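RsfP (Uncultured bacterium, PDB 4GLJ) probably catalyses the phosphate-dependent cleavage of methylthioadenosine to adenine and methylthioribose 1-phosphate, and binds the dye rhodamine B. Local coordinates at residues 117-128 with 198-209. Residues are numbered along the deposited sequence; the frame is centred on the assembly and turned at random.
With PO4 (phosphate ion), chain D.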
loop_
_atom_site.group_PDB
_atom_site.type_symbol
_atom_site.label_atom_id
_atom_site.label_comp_id
_atom_site.label_asym_id
_atom_site.label_seq_id
_atom_site.Cartn_x
_atom_site.Cartn_y
_atom_site.Cartn_z
ATOM N N MET A 117 -1.694 -5.391 -15.868
ATOM C CA MET A 117 -1.363 -5.749 -14.474
ATOM C C MET A 117 -1.750 -4.587 -13.610
ATOM O O MET A 117 -1.760 -3.409 -14.086
ATOM C CB MET A 117 0.136 -5.913 -14.311
ATOM C CG MET A 117 0.692 -7.113 -15.010
ATOM S SD MET A 117 2.459 -7.121 -14.803
ATOM C CE MET A 117 2.655 -8.147 -13.359
ATOM N N ILE A 118 -2.110 -4.869 -12.357
ATOM C CA ILE A 118 -2.351 -3.768 -11.407
ATOM C C ILE A 118 -1.513 -4.145 -10.169
ATOM O O ILE A 118 -1.639 -5.254 -9.680
ATOM C CB ILE A 118 -3.842 -3.698 -11.027
ATOM C CG1 ILE A 118 -4.717 -3.305 -12.296
ATOM C CG2 ILE A 118 -3.935 -2.766 -9.804
ATOM C CD1 ILE A 118 -6.223 -3.245 -12.123
ATOM N N ASP A 119 -0.628 -3.238 -9.722
ATOM C CA ASP A 119 0.252 -3.521 -8.614
ATOM C C ASP A 119 -0.376 -3.090 -7.304
ATOM O O ASP A 119 -0.383 -1.906 -6.976
ATOM C CB ASP A 119 1.586 -2.822 -8.793
ATOM C CG ASP A 119 2.608 -3.237 -7.740
ATOM O OD1 ASP A 119 2.304 -4.092 -6.884
ATOM O OD2 ASP A 119 3.744 -2.696 -7.793
ATOM N N MET A 120 -0.953 -4.051 -6.582
ATOM C CA MET A 120 -1.470 -3.791 -5.221
ATOM C C MET A 120 -0.499 -4.166 -4.096
ATOM O O MET A 120 -0.884 -4.103 -2.937
ATOM C CB MET A 120 -2.751 -4.619 -4.988
ATOM C CG MET A 120 -3.858 -4.193 -5.964
ATOM S SD MET A 120 -4.273 -2.438 -5.945
ATOM C CE MET A 120 -4.702 -2.112 -4.256
ATOM N N THR A 121 0.716 -4.577 -4.423
ATOM C CA THR A 121 1.694 -4.952 -3.405
ATOM C C THR A 121 2.060 -3.719 -2.588
ATOM O O THR A 121 1.829 -2.602 -3.046
ATOM C CB THR A 121 2.995 -5.563 -3.955
ATOM O OG1 THR A 121 3.793 -4.594 -4.660
ATOM C CG2 THR A 121 2.664 -6.844 -4.870
ATOM N N LYS A 122 2.561 -3.933 -1.384
ATOM C CA LYS A 122 2.708 -2.862 -0.387
ATOM C C LYS A 122 4.118 -2.648 0.051
ATOM O O LYS A 122 4.587 -1.489 0.245
ATOM C CB LYS A 122 1.833 -3.229 0.817
ATOM C CG LYS A 122 0.318 -3.261 0.478
ATOM C CD LYS A 122 -0.448 -3.879 1.645
ATOM C CE LYS A 122 -1.968 -4.012 1.320
ATOM N NZ LYS A 122 -2.792 -4.211 2.537
ATOM N N GLN A 123 4.816 -3.776 0.235
ATOM C CA GLN A 123 6.061 -3.748 0.988
ATOM C C GLN A 123 7.287 -4.203 0.232
ATOM O O GLN A 123 8.271 -4.587 0.826
ATOM C CB GLN A 123 5.873 -4.610 2.248
ATOM C CG GLN A 123 4.911 -3.904 3.202
ATOM C CD GLN A 123 4.252 -4.820 4.231
ATOM O OE1 GLN A 123 4.800 -5.909 4.577
ATOM N NE2 GLN A 123 3.104 -4.339 4.808
ATOM N N ARG A 124 7.282 -4.107 -1.067
ATOM C CA ARG A 124 8.375 -4.612 -1.855
ATOM C C ARG A 124 9.161 -3.496 -2.484
ATOM O O ARG A 124 8.585 -2.523 -2.849
ATOM C CB ARG A 124 7.836 -5.564 -2.895
ATOM C CG ARG A 124 7.182 -6.764 -2.271
ATOM C CD ARG A 124 6.305 -7.436 -3.246
ATOM N NE ARG A 124 5.407 -8.370 -2.635
ATOM C CZ ARG A 124 4.859 -9.366 -3.278
ATOM N NH1 ARG A 124 5.148 -9.546 -4.531
ATOM N NH2 ARG A 124 4.041 -10.166 -2.670
ATOM N N VAL A 125 10.477 -3.620 -2.569
ATOM C CA VAL A 125 11.217 -2.569 -3.202
ATOM C C VAL A 125 10.906 -2.745 -4.687
ATOM O O VAL A 125 11.158 -3.814 -5.235
ATOM C CB VAL A 125 12.723 -2.699 -2.949
ATOM C CG1 VAL A 125 13.487 -1.549 -3.693
ATOM C CG2 VAL A 125 12.931 -2.669 -1.462
ATOM N N SER A 126 10.425 -1.693 -5.366
ATOM C CA SER A 126 9.866 -1.952 -6.702
ATOM C C SER A 126 10.618 -1.175 -7.826
ATOM O O SER A 126 10.119 -1.030 -8.946
ATOM C CB SER A 126 8.357 -1.619 -6.707
ATOM O OG SER A 126 8.238 -0.259 -6.252
ATOM N N THR A 127 11.853 -0.780 -7.527
ATOM C CA THR A 127 12.717 -0.088 -8.498
ATOM C C THR A 127 14.157 -0.314 -8.103
ATOM O O THR A 127 14.504 -0.589 -6.938
ATOM C CB THR A 127 12.414 1.440 -8.524
ATOM O OG1 THR A 127 13.248 2.096 -9.484
ATOM C CG2 THR A 127 12.674 2.096 -7.163
ATOM N N PHE A 128 15.022 -0.177 -9.091
ATOM C CA PHE A 128 16.429 -0.208 -8.862
ATOM C C PHE A 128 16.906 1.201 -8.631
ATOM O O PHE A 128 18.056 1.394 -8.276
ATOM C CB PHE A 128 17.169 -0.657 -10.121
ATOM C CG PHE A 128 17.011 -2.103 -10.423
ATOM C CD1 PHE A 128 17.684 -3.082 -9.658
ATOM C CD2 PHE A 128 16.291 -2.515 -11.545
ATOM C CE1 PHE A 128 17.577 -4.431 -9.970
ATOM C CE2 PHE A 128 16.208 -3.875 -11.844
ATOM C CZ PHE A 128 16.859 -4.836 -11.096
ATOM N N MET A 198 0.624 -13.192 -6.580
ATOM C CA MET A 198 1.351 -12.463 -5.503
ATOM C C MET A 198 2.749 -12.093 -5.920
ATOM O O MET A 198 3.507 -11.527 -5.097
ATOM C CB MET A 198 1.382 -13.332 -4.234
ATOM C CG MET A 198 -0.028 -13.694 -3.720
ATOM S SD MET A 198 0.081 -14.598 -2.170
ATOM C CE MET A 198 -1.648 -14.871 -1.883
ATOM N N THR A 199 3.141 -12.463 -7.151
ATOM C CA THR A 199 4.608 -12.392 -7.427
ATOM C C THR A 199 5.048 -11.535 -8.653
ATOM O O THR A 199 6.241 -11.137 -8.717
ATOM C CB THR A 199 5.214 -13.824 -7.659
ATOM O OG1 THR A 199 4.465 -14.460 -8.732
ATOM C CG2 THR A 199 5.107 -14.656 -6.444
ATOM N N ASN A 200 4.156 -11.289 -9.628
ATOM C CA ASN A 200 4.643 -10.696 -10.866
ATOM C C ASN A 200 4.886 -9.183 -10.769
ATOM O O ASN A 200 5.483 -8.599 -11.671
ATOM C CB ASN A 200 3.769 -11.132 -12.059
ATOM C CG ASN A 200 4.066 -12.618 -12.463
ATOM O OD1 ASN A 200 4.119 -12.923 -13.635
ATOM N ND2 ASN A 200 4.435 -13.492 -11.476
ATOM N N MET A 201 4.519 -8.580 -9.636
ATOM C CA MET A 201 5.018 -7.249 -9.238
ATOM C C MET A 201 5.809 -7.429 -7.959
ATOM O O MET A 201 5.320 -8.057 -7.033
ATOM C CB MET A 201 3.856 -6.262 -9.033
ATOM C CG MET A 201 3.152 -5.853 -10.330
ATOM S SD MET A 201 4.238 -4.680 -11.215
ATOM C CE MET A 201 3.215 -4.261 -12.622
ATOM N N PRO A 202 7.026 -6.878 -7.865
ATOM C CA PRO A 202 7.575 -5.840 -8.771
ATOM C C PRO A 202 8.392 -6.436 -9.927
ATOM O O PRO A 202 8.987 -5.672 -10.653
ATOM C CB PRO A 202 8.496 -5.036 -7.835
ATOM C CG PRO A 202 9.037 -6.124 -6.935
ATOM C CD PRO A 202 7.819 -6.967 -6.612
ATOM N N GLU A 203 8.341 -7.763 -10.098
ATOM C CA GLU A 203 9.183 -8.466 -11.133
ATOM C C GLU A 203 9.004 -7.825 -12.506
ATOM O O GLU A 203 10.026 -7.541 -13.170
ATOM C CB GLU A 203 8.802 -9.928 -11.177
ATOM C CG GLU A 203 9.879 -10.906 -11.536
ATOM C CD GLU A 203 9.374 -12.335 -11.398
ATOM O OE1 GLU A 203 8.560 -12.753 -12.283
ATOM O OE2 GLU A 203 9.689 -13.024 -10.382
ATOM N N ALA A 204 7.752 -7.499 -12.895
ATOM C CA ALA A 204 7.540 -6.877 -14.232
ATOM C C ALA A 204 8.169 -5.462 -14.337
ATOM O O ALA A 204 8.689 -5.076 -15.414
ATOM C CB ALA A 204 6.053 -6.816 -14.641
ATOM N N LYS A 205 8.047 -4.665 -13.259
ATOM C CA LYS A 205 8.643 -3.312 -13.210
ATOM C C LYS A 205 10.201 -3.406 -13.339
ATOM O O LYS A 205 10.837 -2.599 -14.028
ATOM C CB LYS A 205 8.260 -2.632 -11.852
ATOM C CG LYS A 205 6.775 -2.208 -11.834
ATOM C CD LYS A 205 6.436 -1.595 -10.458
ATOM C CE LYS A 205 5.039 -0.950 -10.636
ATOM N NZ LYS A 205 4.407 -0.536 -9.314
ATOM N N LEU A 206 10.791 -4.252 -12.547
ATOM C CA LEU A 206 12.238 -4.424 -12.506
ATOM C C LEU A 206 12.779 -4.921 -13.865
ATOM O O LEU A 206 13.810 -4.439 -14.342
ATOM C CB LEU A 206 12.631 -5.379 -11.353
ATOM C CG LEU A 206 12.260 -4.732 -9.970
ATOM C CD1 LEU A 206 12.309 -5.766 -8.833
ATOM C CD2 LEU A 206 13.180 -3.536 -9.633
ATOM N N ALA A 207 12.077 -5.863 -14.477
ATOM C CA ALA A 207 12.464 -6.394 -15.802
ATOM C C ALA A 207 12.425 -5.222 -16.788
ATOM O O ALA A 207 13.337 -5.071 -17.640
ATOM C CB ALA A 207 11.473 -7.511 -16.233
ATOM N N ARG A 208 11.395 -4.363 -16.703
ATOM C CA ARG A 208 11.309 -3.223 -17.621
ATOM C C ARG A 208 12.492 -2.259 -17.405
ATOM O O ARG A 208 13.120 -1.791 -18.370
ATOM C CB ARG A 208 9.979 -2.488 -17.436
ATOM C CG ARG A 208 9.702 -1.365 -18.429
ATOM C CD ARG A 208 9.745 -1.727 -19.936
ATOM N NE ARG A 208 8.866 -2.880 -20.211
ATOM C CZ ARG A 208 7.574 -2.758 -20.531
ATOM N NH1 ARG A 208 7.028 -1.524 -20.664
ATOM N NH2 ARG A 208 6.843 -3.833 -20.840
ATOM N N GLU A 209 12.806 -1.962 -16.138
ATOM C CA GLU A 209 13.949 -1.081 -15.842
ATOM C C GLU A 209 15.259 -1.675 -16.307
ATOM O O GLU A 209 16.232 -0.921 -16.570
ATOM C CB GLU A 209 14.079 -0.816 -14.338
ATOM C CG GLU A 209 12.942 0.074 -13.820
ATOM C CD GLU A 209 13.113 0.439 -12.364
ATOM O OE1 GLU A 209 13.945 -0.239 -11.680
ATOM O OE2 GLU A 209 12.393 1.391 -11.898
HETATM P P PO4 D . 3.931 -17.900 -8.126
HETATM O O1 PO4 D . 3.255 -18.291 -6.844
HETATM O O2 PO4 D . 3.639 -19.074 -9.029
HETATM O O3 PO4 D . 3.278 -16.633 -8.536
HETATM O O4 PO4 D . 5.439 -17.726 -7.983
HETATM O O HOH W 1 6.716 1.120 -8.187
#
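Arg124 grips one backbone oxygen with both ends of its guanidinium: NH1 lies 2.6 Å and NH2 2.8 Å from Met198 O, which sits in the plane of the group. Beside this fork, NH1 makes a weak bond to Met201 O, just ahead of the cis peptide bond to Pro202. Thr121 CG2 covers one guanidinium face; the in-plane fork and the Glu175 salt bridge at NE together limit how the group can turn. The Pro202 ring packs across the Arg124 chain at about a right angle, its CD on Arg124 CD, and its CB on Ser126 CB.

The two carboxylate oxygens of Asp119 serve different partners. With CG anti to the backbone N (chi1 -173°), OD2 reaches Lys205 NZ at 2.7 Å on its anti lone pair, while OD1 accepts from Thr121 N, closing an Asx turn, and from Thr121 OG1 on its syn lone pair. A lysine in its place would probably leave Thr121 N and OG1 without their acceptor and set a second positive charge against Lys205, which would lose its mate. A water links Lys205 NZ to Ser126 OG.

At the far end, Glu209 clasps the loop with two syn lone pairs, OE2 to Thr127 OG1 (2.7 Å) and OE1 to Phe128 N (2.8 Å), while Leu206 CD2 lies over a face of the Phe128 ring.

Charged side chains thus tie strand 111-119 and the following loop to helix 200-209 and the turn leading into it; the grip on Met198 O may steady that wall of the rhodamine B pocket.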